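Local coordinates for protein putative transcriptional regulator (MarR/EmrR family) (Acinetobacter sp. ADP1, PDB 3NRV) that probably binds DNA as a two-subunit transcriptional regulator of the MarR/EmrR family, at residues Ser29-Gln34 with Ser112-Glu117. Residues are numbered along the deposited sequence; the frame is centred on the assembly and turned at random.
Sequences STAYTQ and SDFAIE
Phe-114 turns the edge of its ring onto a face of Tyr-32, a T-shaped pair that shows how two aromatic side chains can bridge helices set well apart. The ring planes stand at 85° and the centroids are 5.2 Å apart. CE2 of Phe-114 sits over the middle of the tyrosine ring, while the shortest distance between the two rings is 3.6 Å, from Phe-114 CD2 to Tyr-32 CE2. With CB of Phe-114 already directed at the other helix, CG anti to the backbone N (chi1 -176°) carries the ring on toward it; the tyrosine, extending from the facing helix, slides past it in the opposite direction. The same phenylalanine edge also receives Ala-31, whose CB lies close to the ring plane and 3.7 Å from Phe-114 CZ. The segments lie on helices 13-36 and 102-122 of a MarR-type winged-helix protein; over these short lengths they run roughly antiparallel (153°), and their axes come within 11.7 Å, a spacing spanned by rings with no hydrogen bond between the segments. Beyond the phenylalanine, the Tyr-32 hydroxyl rests against Ala-115, its OH 3.2 Å from both CB and CA of that residue. Trp-43 of helix 40-51 stacks with Tyr-32 and also touches Ala-115, so a third helix joins the cluster. Ile-7 of the second subunit packs on Ala-115, bringing the dimer partner up to the edge of this contact.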
loop_
_atom_site.group_PDB
_atom_site.type_symbol
_atom_site.label_atom_id
_atom_site.label_comp_id
_atom_site.label_asym_id
_atom_site.label_seq_id
_atom_site.Cartn_x
_atom_site.Cartn_y
_atom_site.Cartn_z
ATOM N N SER C 29 2.144 9.872 -1.612
ATOM C CA SER C 29 3.414 10.200 -1.001
ATOM C C SER C 29 3.736 11.669 -1.315
ATOM O O SER C 29 4.027 12.461 -0.416
ATOM C CB SER C 29 4.511 9.277 -1.521
ATOM O OG SER C 29 5.774 9.592 -0.942
ATOM N N THR C 30 3.629 12.041 -2.585
ATOM C CA THR C 30 3.894 13.418 -2.987
ATOM C C THR C 30 2.916 14.365 -2.314
ATOM O O THR C 30 3.316 15.388 -1.773
ATOM C CB THR C 30 3.758 13.604 -4.507
ATOM O OG1 THR C 30 4.750 12.824 -5.167
ATOM C CG2 THR C 30 3.966 15.074 -4.891
ATOM N N ALA C 31 1.632 14.023 -2.357
ATOM C CA ALA C 31 0.595 14.926 -1.862
ATOM C C ALA C 31 0.771 15.237 -0.381
ATOM O O ALA C 31 0.812 16.408 0.011
ATOM C CB ALA C 31 -0.795 14.361 -2.137
ATOM N N TYR C 32 0.882 14.193 0.440
ATOM C CA TYR C 32 1.045 14.385 1.880
ATOM C C TYR C 32 2.348 15.061 2.216
ATOM O O TYR C 32 2.412 15.873 3.142
ATOM C CB TYR C 32 0.916 13.055 2.650
ATOM C CG TYR C 32 -0.532 12.635 2.751
ATOM C CD1 TYR C 32 -1.077 11.722 1.863
ATOM C CD2 TYR C 32 -1.367 13.193 3.712
ATOM C CE1 TYR C 32 -2.425 11.355 1.947
ATOM C CE2 TYR C 32 -2.711 12.840 3.799
ATOM C CZ TYR C 32 -3.230 11.934 2.916
ATOM O OH TYR C 32 -4.561 11.600 2.993
ATOM N N THR C 33 3.396 14.726 1.478
ATOM C CA THR C 33 4.688 15.341 1.759
ATOM C C THR C 33 4.647 16.841 1.485
ATOM O O THR C 33 5.130 17.635 2.286
ATOM C CB THR C 33 5.835 14.692 0.972
ATOM O OG1 THR C 33 6.080 13.380 1.497
ATOM C CG2 THR C 33 7.114 15.520 1.131
ATOM N N GLN C 34 4.042 17.222 0.368
ATOM C CA GLN C 34 3.995 18.633 -0.019
ATOM C C GLN C 34 3.024 19.438 0.829
ATOM O O GLN C 34 3.238 20.625 1.073
ATOM C CB GLN C 34 3.635 18.768 -1.503
ATOM C CG GLN C 34 4.777 18.324 -2.415
ATOM C CD GLN C 34 4.508 18.598 -3.882
ATOM O OE1 GLN C 34 3.365 18.817 -4.287
ATOM N NE2 GLN C 34 5.568 18.576 -4.692
ATOM N N SER C 112 -6.966 14.895 7.976
ATOM C CA SER C 112 -8.058 13.969 7.676
ATOM C C SER C 112 -9.008 14.566 6.629
ATOM O O SER C 112 -9.547 13.848 5.795
ATOM C CB SER C 112 -8.800 13.536 8.948
ATOM O OG SER C 112 -9.277 14.648 9.671
ATOM N N ASP C 113 -9.176 15.886 6.635
ATOM C CA ASP C 113 -10.006 16.535 5.613
ATOM C C ASP C 113 -9.476 16.284 4.200
ATOM O O ASP C 113 -10.236 16.053 3.261
ATOM C CB ASP C 113 -10.061 18.034 5.861
ATOM C CG ASP C 113 -10.549 18.368 7.247
ATOM O OD1 ASP C 113 -11.562 17.774 7.662
ATOM O OD2 ASP C 113 -9.922 19.211 7.918
ATOM N N PHE C 114 -8.163 16.341 4.073
ATOM C CA PHE C 114 -7.479 16.082 2.822
ATOM C C PHE C 114 -7.647 14.612 2.410
ATOM O O PHE C 114 -7.910 14.319 1.246
ATOM C CB PHE C 114 -6.020 16.459 3.011
ATOM C CG PHE C 114 -5.170 16.345 1.776
ATOM C CD1 PHE C 114 -5.347 17.207 0.702
ATOM C CD2 PHE C 114 -4.141 15.420 1.722
ATOM C CE1 PHE C 114 -4.522 17.125 -0.425
ATOM C CE2 PHE C 114 -3.308 15.339 0.598
ATOM C CZ PHE C 114 -3.505 16.194 -0.474
ATOM N N ALA C 115 -7.520 13.696 3.371
ATOM C CA ALA C 115 -7.736 12.271 3.116
ATOM C C ALA C 115 -9.165 12.023 2.615
ATOM O O ALA C 115 -9.400 11.241 1.688
ATOM C CB ALA C 115 -7.470 11.454 4.396
ATOM N N ILE C 116 -10.117 12.702 3.235
ATOM C CA ILE C 116 -11.518 12.542 2.878
ATOM C C ILE C 116 -11.781 13.042 1.462
ATOM O O ILE C 116 -12.481 12.385 0.689
ATOM C CB ILE C 116 -12.429 13.252 3.915
ATOM C CG1 ILE C 116 -12.475 12.428 5.203
ATOM C CG2 ILE C 116 -13.847 13.434 3.381
ATOM C CD1 ILE C 116 -12.866 13.252 6.421
ATOM N N GLU C 117 -11.192 14.179 1.115
ATOM C CA GLU C 117 -11.323 14.700 -0.242
ATOM C C GLU C 117 -10.696 13.795 -1.301
ATOM O O GLU C 117 -11.272 13.601 -2.369
ATOM C CB GLU C 117 -10.814 16.146 -0.341
ATOM C CG GLU C 117 -11.797 17.138 0.273
ATOM C CD GLU C 117 -13.243 16.861 -0.141
ATOM O OE1 GLU C 117 -13.565 17.024 -1.339
ATOM O OE2 GLU C 117 -14.060 16.479 0.731
#